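Local atomic coordinates of putative agmatine deiminase (Streptococcus mutans, PDB entry 2EWO), a protein that probably hydrolyses the guanidino group of agmatine to give N-carbamoylputrescine and ammonia, as an enzyme of the guanidino-group-modifying superfamily. Residues T9-M17 against K197-V205; M303-F311 against L320-A331. All blocks are in the same frame, centred on the assembly; numbering follows the deposited sequence.

Contact 1: residues T9-M17 against K197-V205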
ATOM      1  N   THR A   9     -20.194  19.914  24.987  1.00 24.27           N
ATOM      2  CA  THR A   9     -19.194  20.697  24.277  1.00 24.77           C
ATOM      3  C   THR A   9     -18.139  21.254  25.223  1.00 25.05           C
ATOM      4  O   THR A   9     -18.411  21.492  26.405  1.00 25.49           O
ATOM      5  CB  THR A   9     -19.840  21.876  23.537  1.00 34.07           C
ATOM      6  OG1 THR A   9     -18.894  22.438  22.619  1.00 35.92           O
ATOM      7  CG2 THR A   9     -20.264  22.956  24.526  1.00 33.11           C
ATOM      8  N   PRO A  10     -16.920  21.486  24.709  1.00 10.91           N
ATOM      9  CA  PRO A  10     -15.819  22.019  25.518  1.00 11.35           C
ATOM     10  C   PRO A  10     -16.213  23.189  26.429  1.00 11.64           C
ATOM     11  O   PRO A  10     -15.699  23.313  27.541  1.00 11.56           O
ATOM     12  CB  PRO A  10     -14.794  22.420  24.462  1.00 10.00           C
ATOM     13  CG  PRO A  10     -14.981  21.375  23.429  1.00 10.00           C
ATOM     14  CD  PRO A  10     -16.486  21.288  23.316  1.00 10.00           C
ATOM     15  N   LYS A  11     -17.122  24.040  25.955  1.00 10.00           N
ATOM     16  CA  LYS A  11     -17.569  25.184  26.743  1.00 10.00           C
ATOM     17  C   LYS A  11     -18.200  24.702  28.041  1.00 10.00           C
ATOM     18  O   LYS A  11     -17.901  25.216  29.114  1.00 10.00           O
ATOM     19  CB  LYS A  11     -18.587  26.023  25.960  1.00 38.83           C
ATOM     20  CG  LYS A  11     -19.121  27.240  26.729  1.00 38.96           C
ATOM     21  CD  LYS A  11     -20.361  27.848  26.074  1.00 39.13           C
ATOM     22  CE  LYS A  11     -20.035  28.577  24.776  1.00 38.75           C
ATOM     23  NZ  LYS A  11     -19.312  29.853  25.016  1.00 38.66           N
ATOM     24  N   GLN A  12     -19.073  23.707  27.933  1.00 18.30           N
ATOM     25  CA  GLN A  12     -19.748  23.156  29.095  1.00 18.39           C
ATOM     26  C   GLN A  12     -18.785  22.335  29.926  1.00 19.34           C
ATOM     27  O   GLN A  12     -18.807  22.393  31.158  1.00 18.92           O
ATOM     28  CB  GLN A  12     -20.888  22.257  28.652  1.00 31.99           C
ATOM     29  CG  GLN A  12     -21.635  22.795  27.470  1.00 33.51           C
ATOM     30  CD  GLN A  12     -22.276  21.693  26.662  1.00 33.65           C
ATOM     31  OE1 GLN A  12     -22.810  21.934  25.581  1.00 33.75           O
ATOM     32  NE2 GLN A  12     -22.229  20.475  27.182  1.00 33.72           N
ATOM     33  N   ASP A  13     -17.944  21.563  29.241  1.00 10.00           N
ATOM     34  CA  ASP A  13     -16.962  20.696  29.901  1.00 10.00           C
ATOM     35  C   ASP A  13     -15.822  21.457  30.572  1.00 10.00           C
ATOM     36  O   ASP A  13     -15.016  20.867  31.292  1.00 10.00           O
ATOM     37  CB  ASP A  13     -16.391  19.695  28.890  1.00 60.00           C
ATOM     38  CG  ASP A  13     -17.401  18.642  28.475  1.00 60.00           C
ATOM     39  OD1 ASP A  13     -18.575  19.003  28.258  1.00 60.00           O
ATOM     40  OD2 ASP A  13     -17.014  17.459  28.358  1.00 60.00           O
ATOM     41  N   GLY A  14     -15.758  22.764  30.332  1.00 10.43           N
ATOM     42  CA  GLY A  14     -14.716  23.569  30.936  1.00 10.00           C
ATOM     43  C   GLY A  14     -13.349  23.415  30.298  1.00 10.00           C
ATOM     44  O   GLY A  14     -12.358  23.199  30.997  1.00 10.00           O
ATOM     45  N   PHE A  15     -13.290  23.495  28.971  1.00 10.00           N
ATOM     46  CA  PHE A  15     -12.017  23.403  28.260  1.00 10.00           C
ATOM     47  C   PHE A  15     -11.926  24.581  27.306  1.00 10.00           C
ATOM     48  O   PHE A  15     -12.942  25.182  26.960  1.00 10.00           O
ATOM     49  CB  PHE A  15     -11.897  22.090  27.482  1.00 10.00           C
ATOM     50  CG  PHE A  15     -11.675  20.885  28.352  1.00 10.00           C
ATOM     51  CD1 PHE A  15     -12.670  20.445  29.227  1.00 10.00           C
ATOM     52  CD2 PHE A  15     -10.480  20.173  28.286  1.00 10.00           C
ATOM     53  CE1 PHE A  15     -12.481  19.316  30.018  1.00 10.00           C
ATOM     54  CE2 PHE A  15     -10.280  19.042  29.076  1.00 10.00           C
ATOM     55  CZ  PHE A  15     -11.285  18.612  29.943  1.00 10.00           C
ATOM     56  N   ARG A  16     -10.708  24.904  26.881  1.00 16.05           N
ATOM     57  CA  ARG A  16     -10.479  26.041  25.992  1.00 15.94           C
ATOM     58  C   ARG A  16      -9.152  25.953  25.264  1.00 14.48           C
ATOM     59  O   ARG A  16      -8.123  25.659  25.869  1.00 13.91           O
ATOM     60  CB  ARG A  16     -10.495  27.349  26.797  1.00 14.13           C
ATOM     61  CG  ARG A  16      -9.693  27.273  28.106  1.00 16.38           C
ATOM     62  CD  ARG A  16      -9.460  28.634  28.749  1.00 18.81           C
ATOM     63  NE  ARG A  16      -8.314  29.329  28.166  1.00 20.78           N
ATOM     64  CZ  ARG A  16      -7.043  29.003  28.388  1.00 21.50           C
ATOM     65  NH1 ARG A  16      -6.750  27.992  29.192  1.00 21.95           N
ATOM     66  NH2 ARG A  16      -6.061  29.675  27.795  1.00 22.23           N
HETATM   67  N   MSE A  17      -9.177  26.219  23.962  1.00 10.00           N
HETATM   68  CA  MSE A  17      -7.952  26.201  23.185  1.00 10.00           C
HETATM   69  C   MSE A  17      -7.087  27.323  23.755  1.00 10.00           C
HETATM   70  O   MSE A  17      -7.434  28.503  23.634  1.00 10.00           O
HETATM   71  CB  MSE A  17      -8.240  26.463  21.707  1.00 14.24           C
HETATM   72  CG  MSE A  17      -6.974  26.648  20.869  1.00 20.04           C
HETATM   73 SE   MSE A  17      -7.293  27.017  18.967  1.00 27.52          SE
HETATM   74  CE  MSE A  17      -5.602  26.388  18.214  1.00 21.63           C
ATOM     75  N   LYS A 197     -20.596  27.578  16.907  1.00 10.74           N
ATOM     76  CA  LYS A 197     -19.724  26.419  16.968  1.00 10.00           C
ATOM     77  C   LYS A 197     -18.354  26.858  17.512  1.00 10.00           C
ATOM     78  O   LYS A 197     -17.884  26.331  18.521  1.00 10.00           O
ATOM     79  CB  LYS A 197     -19.580  25.801  15.577  1.00 12.21           C
ATOM     80  CG  LYS A 197     -19.637  24.287  15.579  1.00 13.90           C
ATOM     81  CD  LYS A 197     -21.005  23.775  16.032  1.00 14.97           C
ATOM     82  CE  LYS A 197     -21.995  23.691  14.871  1.00 16.23           C
ATOM     83  NZ  LYS A 197     -21.672  22.578  13.910  1.00 15.93           N
ATOM     84  N   LEU A 198     -17.734  27.835  16.846  1.00 10.34           N
ATOM     85  CA  LEU A 198     -16.429  28.369  17.244  1.00 10.00           C
ATOM     86  C   LEU A 198     -16.442  28.786  18.706  1.00 10.00           C
ATOM     87  O   LEU A 198     -15.410  28.790  19.384  1.00 10.00           O
ATOM     88  CB  LEU A 198     -16.049  29.580  16.378  1.00 10.00           C
ATOM     89  CG  LEU A 198     -15.481  29.370  14.967  1.00 10.00           C
ATOM     90  CD1 LEU A 198     -15.691  30.620  14.130  1.00 10.00           C
ATOM     91  CD2 LEU A 198     -14.006  29.032  15.048  1.00 10.00           C
ATOM     92  N   LYS A 199     -17.616  29.146  19.198  1.00 10.00           N
ATOM     93  CA  LYS A 199     -17.717  29.550  20.583  1.00 10.00           C
ATOM     94  C   LYS A 199     -17.830  28.336  21.491  1.00 10.00           C
ATOM     95  O   LYS A 199     -17.395  28.381  22.632  1.00 10.00           O
ATOM     96  CB  LYS A 199     -18.917  30.477  20.777  1.00 10.00           C
ATOM     97  CG  LYS A 199     -18.787  31.788  20.016  1.00 10.00           C
ATOM     98  CD  LYS A 199     -19.917  32.739  20.350  1.00 10.70           C
ATOM     99  CE  LYS A 199     -19.695  34.093  19.707  1.00 11.36           C
ATOM    100  NZ  LYS A 199     -20.748  35.053  20.136  1.00 12.63           N
ATOM    101  N   ASP A 200     -18.383  27.241  20.985  1.00 10.00           N
ATOM    102  CA  ASP A 200     -18.541  26.060  21.822  1.00 10.00           C
ATOM    103  C   ASP A 200     -17.348  25.132  21.886  1.00 10.00           C
ATOM    104  O   ASP A 200     -17.128  24.466  22.897  1.00 10.00           O
ATOM    105  CB  ASP A 200     -19.753  25.263  21.378  1.00 20.49           C
ATOM    106  CG  ASP A 200     -21.008  26.082  21.399  1.00 21.37           C
ATOM    107  OD1 ASP A 200     -21.262  26.732  22.437  1.00 22.18           O
ATOM    108  OD2 ASP A 200     -21.737  26.074  20.382  1.00 22.17           O
ATOM    109  N   TYR A 201     -16.579  25.085  20.809  1.00 10.00           N
ATOM    110  CA  TYR A 201     -15.426  24.202  20.758  1.00 10.00           C
ATOM    111  C   TYR A 201     -14.086  24.892  21.020  1.00 10.00           C
ATOM    112  O   TYR A 201     -13.041  24.237  21.120  1.00 10.00           O
ATOM    113  CB  TYR A 201     -15.421  23.488  19.409  1.00 14.99           C
ATOM    114  CG  TYR A 201     -16.646  22.619  19.212  1.00 16.77           C
ATOM    115  CD1 TYR A 201     -16.832  21.464  19.974  1.00 16.47           C
ATOM    116  CD2 TYR A 201     -17.629  22.959  18.285  1.00 17.47           C
ATOM    117  CE1 TYR A 201     -17.968  20.667  19.817  1.00 16.00           C
ATOM    118  CE2 TYR A 201     -18.769  22.167  18.122  1.00 17.36           C
ATOM    119  CZ  TYR A 201     -18.929  21.024  18.890  1.00 16.41           C
ATOM    120  OH  TYR A 201     -20.041  20.235  18.707  1.00 15.78           O
ATOM    121  N   LEU A 202     -14.126  26.215  21.140  1.00 13.31           N
ATOM    122  CA  LEU A 202     -12.926  27.003  21.414  1.00 12.34           C
ATOM    123  C   LEU A 202     -13.092  27.764  22.727  1.00 11.95           C
ATOM    124  O   LEU A 202     -12.115  28.094  23.403  1.00 12.33           O
ATOM    125  CB  LEU A 202     -12.673  27.986  20.266  1.00 10.00           C
ATOM    126  CG  LEU A 202     -11.819  27.497  19.102  1.00 10.00           C
ATOM    127  CD1 LEU A 202     -12.204  26.085  18.743  1.00 10.00           C
ATOM    128  CD2 LEU A 202     -11.987  28.434  17.914  1.00 10.00           C
ATOM    129  N   ASN A 203     -14.346  28.015  23.084  1.00 18.40           N
ATOM    130  CA  ASN A 203     -14.687  28.745  24.295  1.00 18.51           C
ATOM    131  C   ASN A 203     -14.366  30.223  24.105  1.00 19.13           C
ATOM    132  O   ASN A 203     -13.843  30.882  24.999  1.00 20.23           O
ATOM    133  CB  ASN A 203     -13.927  28.182  25.498  1.00 10.06           C
ATOM    134  CG  ASN A 203     -14.850  27.807  26.639  1.00 10.00           C
ATOM    135  OD1 ASN A 203     -14.405  27.308  27.668  1.00 10.00           O
ATOM    136  ND2 ASN A 203     -16.146  28.047  26.461  1.00 10.00           N
ATOM    137  N   CYS A 204     -14.688  30.729  22.919  1.00 18.59           N
ATOM    138  CA  CYS A 204     -14.454  32.121  22.568  1.00 19.94           C
ATOM    139  C   CYS A 204     -15.774  32.876  22.577  1.00 20.52           C
ATOM    140  O   CYS A 204     -16.617  32.670  21.705  1.00 19.66           O
ATOM    141  CB  CYS A 204     -13.825  32.223  21.173  1.00 13.27           C
ATOM    142  SG  CYS A 204     -12.157  31.533  21.009  1.00 16.22           S
ATOM    143  N   VAL A 205     -15.955  33.752  23.561  1.00 10.00           N
ATOM    144  CA  VAL A 205     -17.182  34.532  23.664  1.00 10.00           C
ATOM    145  C   VAL A 205     -17.299  35.607  22.572  1.00 10.00           C
ATOM    146  O   VAL A 205     -18.324  36.287  22.470  1.00 10.00           O
ATOM    147  CB  VAL A 205     -17.322  35.180  25.078  1.00 21.96           C
ATOM    148  CG1 VAL A 205     -17.751  34.125  26.099  1.00 21.93           C
ATOM    149  CG2 VAL A 205     -16.001  35.801  25.511  1.00 22.34           C
TER

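Contact 2: residues M303-F311 against L320-A331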
HETATM    1  N   MSE A 303       4.197  32.364  -9.625  1.00 55.29           N
HETATM    2  CA  MSE A 303       4.381  32.840  -8.260  1.00 55.89           C
HETATM    3  C   MSE A 303       3.678  31.975  -7.230  1.00 55.28           C
HETATM    4  O   MSE A 303       2.624  31.402  -7.497  1.00 54.88           O
HETATM    5  CB  MSE A 303       3.883  34.281  -8.129  1.00 60.00           C
HETATM    6  CG  MSE A 303       4.518  35.247  -9.133  1.00 60.00           C
HETATM    7 SE   MSE A 303       3.181  36.355 -10.095  1.00 60.00          SE
HETATM    8  CE  MSE A 303       2.877  35.216 -11.689  1.00 60.00           C
ATOM      9  N   ALA A 304       4.284  31.902  -6.050  1.00 41.85           N
ATOM     10  CA  ALA A 304       3.765  31.131  -4.927  1.00 41.46           C
ATOM     11  C   ALA A 304       3.830  31.996  -3.669  1.00 41.59           C
ATOM     12  O   ALA A 304       4.808  32.715  -3.447  1.00 42.11           O
ATOM     13  CB  ALA A 304       4.600  29.871  -4.733  1.00 44.11           C
ATOM     14  N   ILE A 305       2.787  31.927  -2.851  1.00 52.90           N
ATOM     15  CA  ILE A 305       2.724  32.701  -1.614  1.00 52.96           C
ATOM     16  C   ILE A 305       3.989  32.510  -0.763  1.00 52.94           C
ATOM     17  O   ILE A 305       4.584  31.430  -0.750  1.00 53.35           O
ATOM     18  CB  ILE A 305       1.494  32.275  -0.773  1.00 35.83           C
ATOM     19  CG1 ILE A 305       0.296  32.038  -1.696  1.00 36.74           C
ATOM     20  CG2 ILE A 305       1.155  33.341   0.270  1.00 34.87           C
ATOM     21  CD1 ILE A 305      -0.020  33.208  -2.613  1.00 37.65           C
ATOM     22  N   ALA A 306       4.401  33.567  -0.067  1.00 45.07           N
ATOM     23  CA  ALA A 306       5.570  33.539   0.824  1.00 43.74           C
ATOM     24  C   ALA A 306       5.342  34.616   1.894  1.00 43.66           C
ATOM     25  O   ALA A 306       5.779  35.756   1.740  1.00 44.93           O
ATOM     26  CB  ALA A 306       6.854  33.818   0.041  1.00 22.77           C
ATOM     27  N   SER A 307       4.650  34.244   2.970  1.00 10.00           N
ATOM     28  CA  SER A 307       4.323  35.162   4.063  1.00 10.00           C
ATOM     29  C   SER A 307       5.163  34.891   5.320  1.00 10.00           C
ATOM     30  O   SER A 307       5.367  33.740   5.704  1.00 10.00           O
ATOM     31  CB  SER A 307       2.825  35.037   4.382  1.00 10.00           C
ATOM     32  OG  SER A 307       2.405  35.947   5.377  1.00 10.00           O
ATOM     33  N   TYR A 308       5.652  35.959   5.951  1.00 15.35           N
ATOM     34  CA  TYR A 308       6.468  35.830   7.161  1.00 14.57           C
ATOM     35  C   TYR A 308       5.574  35.619   8.391  1.00 13.65           C
ATOM     36  O   TYR A 308       6.050  35.277   9.473  1.00 12.15           O
ATOM     37  CB  TYR A 308       7.342  37.085   7.362  1.00 10.00           C
ATOM     38  CG  TYR A 308       8.394  37.309   6.290  1.00 10.00           C
ATOM     39  CD1 TYR A 308       9.502  36.467   6.184  1.00 10.00           C
ATOM     40  CD2 TYR A 308       8.257  38.340   5.352  1.00 10.00           C
ATOM     41  CE1 TYR A 308      10.449  36.641   5.167  1.00 10.00           C
ATOM     42  CE2 TYR A 308       9.196  38.525   4.329  1.00 10.00           C
ATOM     43  CZ  TYR A 308      10.289  37.669   4.241  1.00 10.00           C
ATOM     44  OH  TYR A 308      11.208  37.829   3.222  1.00 10.00           O
ATOM     45  N   LEU A 309       4.274  35.819   8.209  1.00 10.00           N
ATOM     46  CA  LEU A 309       3.322  35.656   9.290  1.00 10.00           C
ATOM     47  C   LEU A 309       3.155  34.166   9.591  1.00 10.00           C
ATOM     48  O   LEU A 309       2.556  33.778  10.601  1.00 10.00           O
ATOM     49  CB  LEU A 309       1.987  36.284   8.893  1.00 10.36           C
ATOM     50  CG  LEU A 309       1.119  36.870  10.012  1.00 10.39           C
ATOM     51  CD1 LEU A 309       0.489  35.756  10.834  1.00 10.00           C
ATOM     52  CD2 LEU A 309       1.966  37.790  10.887  1.00 10.00           C
ATOM     53  N   ASN A 310       3.698  33.333   8.709  1.00 10.00           N
ATOM     54  CA  ASN A 310       3.639  31.879   8.856  1.00 10.08           C
ATOM     55  C   ASN A 310       4.759  31.395   9.767  1.00 10.00           C
ATOM     56  O   ASN A 310       5.664  30.685   9.335  1.00 10.00           O
ATOM     57  CB  ASN A 310       3.764  31.206   7.477  1.00 60.00           C
ATOM     58  CG  ASN A 310       2.421  30.989   6.804  1.00 60.00           C
ATOM     59  OD1 ASN A 310       1.753  29.973   7.037  1.00 60.00           O
ATOM     60  ND2 ASN A 310       2.010  31.949   5.978  1.00 60.00           N
ATOM     61  N   PHE A 311       4.700  31.796  11.028  1.00 15.62           N
ATOM     62  CA  PHE A 311       5.717  31.387  11.990  1.00 16.25           C
ATOM     63  C   PHE A 311       5.078  30.588  13.141  1.00 16.13           C
ATOM     64  O   PHE A 311       3.892  30.764  13.474  1.00 15.85           O
ATOM     65  CB  PHE A 311       6.499  32.628  12.510  1.00 11.26           C
ATOM     66  CG  PHE A 311       5.618  33.715  13.081  1.00 10.00           C
ATOM     67  CD1 PHE A 311       5.207  33.667  14.408  1.00 10.00           C
ATOM     68  CD2 PHE A 311       5.131  34.736  12.268  1.00 10.00           C
ATOM     69  CE1 PHE A 311       4.322  34.607  14.914  1.00 10.00           C
ATOM     70  CE2 PHE A 311       4.243  35.681  12.769  1.00 10.00           C
ATOM     71  CZ  PHE A 311       3.837  35.613  14.093  1.00 10.00           C
ATOM     72  N   LEU A 320      10.845  31.022  12.272  1.00 10.07           N
ATOM     73  CA  LEU A 320      10.391  31.909  11.206  1.00 10.12           C
ATOM     74  C   LEU A 320      10.935  31.536   9.829  1.00 10.07           C
ATOM     75  O   LEU A 320      12.074  31.078   9.694  1.00 10.07           O
ATOM     76  CB  LEU A 320      10.785  33.360  11.541  1.00 15.94           C
ATOM     77  CG  LEU A 320      10.307  34.514  10.648  1.00 17.05           C
ATOM     78  CD1 LEU A 320       8.865  34.884  11.002  1.00 18.06           C
ATOM     79  CD2 LEU A 320      11.214  35.720  10.858  1.00 16.43           C
ATOM     80  N   PRO A 321      10.110  31.728   8.786  1.00 11.97           N
ATOM     81  CA  PRO A 321      10.502  31.416   7.409  1.00 11.55           C
ATOM     82  C   PRO A 321      11.479  32.419   6.815  1.00 11.53           C
ATOM     83  O   PRO A 321      11.369  33.614   7.058  1.00 11.06           O
ATOM     84  CB  PRO A 321       9.162  31.372   6.675  1.00 10.00           C
ATOM     85  CG  PRO A 321       8.308  32.319   7.452  1.00 10.00           C
ATOM     86  CD  PRO A 321       8.665  32.014   8.877  1.00 10.00           C
ATOM     87  N   GLN A 322      12.446  31.916   6.051  1.00 42.89           N
ATOM     88  CA  GLN A 322      13.460  32.750   5.406  1.00 45.24           C
ATOM     89  C   GLN A 322      13.562  32.343   3.937  1.00 46.13           C
ATOM     90  O   GLN A 322      14.360  31.464   3.576  1.00 46.61           O
ATOM     91  CB  GLN A 322      14.830  32.555   6.069  1.00 14.39           C
ATOM     92  CG  GLN A 322      14.911  32.874   7.561  1.00 14.63           C
ATOM     93  CD  GLN A 322      14.772  34.352   7.867  1.00 14.53           C
ATOM     94  OE1 GLN A 322      13.691  34.926   7.735  1.00 14.64           O
ATOM     95  NE2 GLN A 322      15.875  34.980   8.270  1.00 13.95           N
ATOM     96  N   TYR A 323      12.767  32.995   3.095  1.00 10.00           N
ATOM     97  CA  TYR A 323      12.738  32.694   1.661  1.00 10.00           C
ATOM     98  C   TYR A 323      13.957  33.187   0.873  1.00 10.00           C
ATOM     99  O   TYR A 323      14.213  32.740  -0.250  1.00 10.00           O
ATOM    100  CB  TYR A 323      11.465  33.278   1.042  1.00 16.09           C
ATOM    101  CG  TYR A 323      10.232  33.043   1.877  1.00 17.66           C
ATOM    102  CD1 TYR A 323       9.761  31.752   2.123  1.00 19.10           C
ATOM    103  CD2 TYR A 323       9.542  34.113   2.438  1.00 18.02           C
ATOM    104  CE1 TYR A 323       8.627  31.537   2.917  1.00 19.45           C
ATOM    105  CE2 TYR A 323       8.413  33.913   3.229  1.00 18.94           C
ATOM    106  CZ  TYR A 323       7.958  32.631   3.468  1.00 19.13           C
ATOM    107  OH  TYR A 323       6.840  32.452   4.255  1.00 16.92           O
ATOM    108  N   GLY A 324      14.724  34.092   1.468  1.00 16.45           N
ATOM    109  CA  GLY A 324      15.875  34.628   0.764  1.00 17.23           C
ATOM    110  C   GLY A 324      15.413  35.849  -0.011  1.00 17.11           C
ATOM    111  O   GLY A 324      15.812  36.089  -1.155  1.00 15.37           O
ATOM    112  N   ASP A 325      14.545  36.614   0.646  1.00 30.25           N
ATOM    113  CA  ASP A 325      13.968  37.828   0.099  1.00 29.37           C
ATOM    114  C   ASP A 325      14.761  39.033   0.591  1.00 30.48           C
ATOM    115  O   ASP A 325      15.649  38.906   1.443  1.00 29.56           O
ATOM    116  CB  ASP A 325      12.503  37.935   0.536  1.00 24.45           C
ATOM    117  CG  ASP A 325      11.786  39.103  -0.104  1.00 24.08           C
ATOM    118  OD1 ASP A 325      11.453  39.006  -1.305  1.00 23.98           O
ATOM    119  OD2 ASP A 325      11.555  40.114   0.592  1.00 22.96           O
ATOM    120  N   GLU A 326      14.436  40.196   0.034  1.00 29.38           N
ATOM    121  CA  GLU A 326      15.087  41.457   0.383  1.00 30.01           C
ATOM    122  C   GLU A 326      14.662  41.867   1.796  1.00 30.18           C
ATOM    123  O   GLU A 326      15.501  42.181   2.643  1.00 31.31           O
ATOM    124  CB  GLU A 326      14.703  42.533  -0.652  1.00 60.00           C
ATOM    125  CG  GLU A 326      15.464  43.857  -0.544  1.00 60.00           C
ATOM    126  CD  GLU A 326      15.251  44.770  -1.757  1.00 60.00           C
ATOM    127  OE1 GLU A 326      14.087  44.967  -2.171  1.00 60.00           O
ATOM    128  OE2 GLU A 326      16.255  45.302  -2.289  1.00 60.00           O
ATOM    129  N   ASN A 327      13.358  41.846   2.051  1.00 10.01           N
ATOM    130  CA  ASN A 327      12.828  42.200   3.364  1.00 10.10           C
ATOM    131  C   ASN A 327      12.841  40.989   4.291  1.00 10.03           C
ATOM    132  O   ASN A 327      11.946  40.819   5.120  1.00 10.01           O
ATOM    133  CB  ASN A 327      11.402  42.739   3.225  1.00 59.12           C
ATOM    134  CG  ASN A 327      11.365  44.253   3.089  1.00 59.43           C
ATOM    135  OD1 ASN A 327      10.397  44.826   2.569  1.00 59.43           O
ATOM    136  ND2 ASN A 327      12.423  44.913   3.572  1.00 59.43           N
ATOM    137  N   ASP A 328      13.876  40.162   4.152  1.00 10.00           N
ATOM    138  CA  ASP A 328      14.025  38.944   4.951  1.00 10.00           C
ATOM    139  C   ASP A 328      14.582  39.229   6.353  1.00 10.00           C
ATOM    140  O   ASP A 328      13.918  38.964   7.358  1.00 10.00           O
ATOM    141  CB  ASP A 328      14.936  37.951   4.200  1.00 59.52           C
ATOM    142  CG  ASP A 328      14.711  36.498   4.616  1.00 59.98           C
ATOM    143  OD1 ASP A 328      13.540  36.040   4.606  1.00 58.46           O
ATOM    144  OD2 ASP A 328      15.714  35.818   4.936  1.00 59.99           O
ATOM    145  N   GLN A 329      15.793  39.775   6.415  1.00 15.52           N
ATOM    146  CA  GLN A 329      16.428  40.076   7.691  1.00 14.71           C
ATOM    147  C   GLN A 329      15.560  41.009   8.521  1.00 14.50           C
ATOM    148  O   GLN A 329      15.648  41.025   9.748  1.00 14.47           O
ATOM    149  CB  GLN A 329      17.796  40.710   7.469  1.00 20.97           C
ATOM    150  CG  GLN A 329      18.797  39.835   6.723  1.00 21.94           C
ATOM    151  CD  GLN A 329      18.396  39.561   5.279  1.00 23.04           C
ATOM    152  OE1 GLN A 329      17.786  40.412   4.617  1.00 21.85           O
ATOM    153  NE2 GLN A 329      18.754  38.376   4.776  1.00 22.64           N
ATOM    154  N   LEU A 330      14.724  41.789   7.839  1.00 10.32           N
ATOM    155  CA  LEU A 330      13.815  42.717   8.511  1.00 11.07           C
ATOM    156  C   LEU A 330      12.747  41.943   9.278  1.00 12.17           C
ATOM    157  O   LEU A 330      12.334  42.337  10.378  1.00 12.13           O
ATOM    158  CB  LEU A 330      13.129  43.628   7.491  1.00 12.52           C
ATOM    159  CG  LEU A 330      11.880  44.367   7.984  1.00 11.25           C
ATOM    160  CD1 LEU A 330      12.214  45.280   9.153  1.00 10.00           C
ATOM    161  CD2 LEU A 330      11.305  45.171   6.831  1.00 11.56           C
ATOM    162  N   ALA A 331      12.299  40.843   8.680  1.00 10.00           N
ATOM    163  CA  ALA A 331      11.280  39.996   9.284  1.00 10.00           C
ATOM    164  C   ALA A 331      11.774  39.450  10.615  1.00 10.00           C
ATOM    165  O   ALA A 331      11.052  39.480  11.618  1.00 10.00           O
ATOM    166  CB  ALA A 331      10.933  38.851   8.347  1.00 10.00           C
TER

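Contact 1: residues T9-M17 against K197-V205
Thr9 and Lys11 grip the same carbonyl, Asp200 O, near the C-terminal end of helix 191-202. The contact fastens a short N-terminal helical turn, about 10-13, to a helix on the outside of what is, by family, an alpha/beta propeller. The two donors come from different directions. Thr9 OG1 bonds at 2.7 Å from well above the carbonyl plane, with a C=O...OG1 angle of 102°. Lys11 N, at 3.1 Å from Asp200 O, is only slightly tilted from that plane. A helix-end carbonyl is thus satisfied from the neighbouring segment.

Thr9 OG1 also sits over one face of the Tyr201 ring, offset toward its rim and 3.4 Å from CE1. Pro10 meets this ring obliquely, with CD 3.4 Å from CD1. The Thr9 and Asp200 side chains cross at about a right angle, and Thr9 CG2 lies 3.9 Å from Asp200 CB. Lys11 runs across the helix end. Its first two bonds are extended (chi1 179°), and bends at chi3 and chi4 turn the ammonium to Lys199 O in a weak bond. Lys11 NZ and Asp200 OD1 remain beyond salt-bridge distance, although their opposite charges may still attract.

Asn203 leaves helical geometry with positive phi and points its CB toward residues 9-17. Arg16 leads its guanidinium away from the contact, to salt bridges with Asp109 and Glu22. Leu202 points to the other side, onto Ile165 and Trp118, and Met17 packs on Val167 and Thr104. Strands 113-119 and 165-168 back both segments, and strand 104-107 lies against 9-17. Arg16 CB itself stays at the contact, 3.8 Å from Asn203 CB.

Contact 2: residues M303-F311 against L320-A331
The Tyr308 ring is held between two side chains. Tyr323 CE2 lies over one face and Ala331 CB over the opposite face, both offset toward the rim. Ala331 CB makes a CH-pi contact, 3.7 Å from the ring centroid. The two tyrosine rings are oblique, with centroids 5.3 Å apart and planes at 41°. Pro321 O lies in the plane at one edge of Tyr308, and Asp328 OD1 is also near the edge. The Tyr323 ring has Ala306 CB over its centre, 3.6 Å from the centroid.

Tyr308 CG stands anti to the carbonyl carbon (chi1 -65°), which carries the ring across to the loop 322-327 and the start of helix 328-338. There Tyr308 OH bonds Asp328 OD1 at 3.2 Å, on the lone pair facing away from the other carboxylate oxygen. Tyr323 OH donates to Ser307 O, though the modelled length is too short to be trusted. At the strand end of the contact, Leu320 CD1 packs on Phe311 CB at 3.6 Å.

Asp325 lies beside the Tyr308 hydroxyl. Its OD2 takes Asn327 N in an Asx turn, while OD1 and OD2 also accept from Glu279 N and Lys278 N. This fixes the loop next to the ring. Tyr308, a buried residue, thus has its hydroxyl bonded to a carboxylate, which would probably polarise the O-H bond.

Overall arrangement
Contacts 1 and 2 are separate and lie on opposite sides of the chain's centre. Their centres lie 33 Å apart, and their nearest atoms are about 11 Å apart, so they do not touch. Contact 1 joins segments 180 residues apart and lies about 20 Å from the chain centre, partly buried. Contact 2 joins segments only 9 residues apart, about 16 Å from that centre, and is buried. Neither is touched by another chain of the four-chain assembly. In contact 2, Pro321 touches Asn358, in the Gly-Gly-Gly-Asn-Ile-His-Cys segment near the C-terminus, whose cysteine is probably the nucleophile, as in other agmatine deiminases. Contact 1 joins the N-terminal region to helix 191-202.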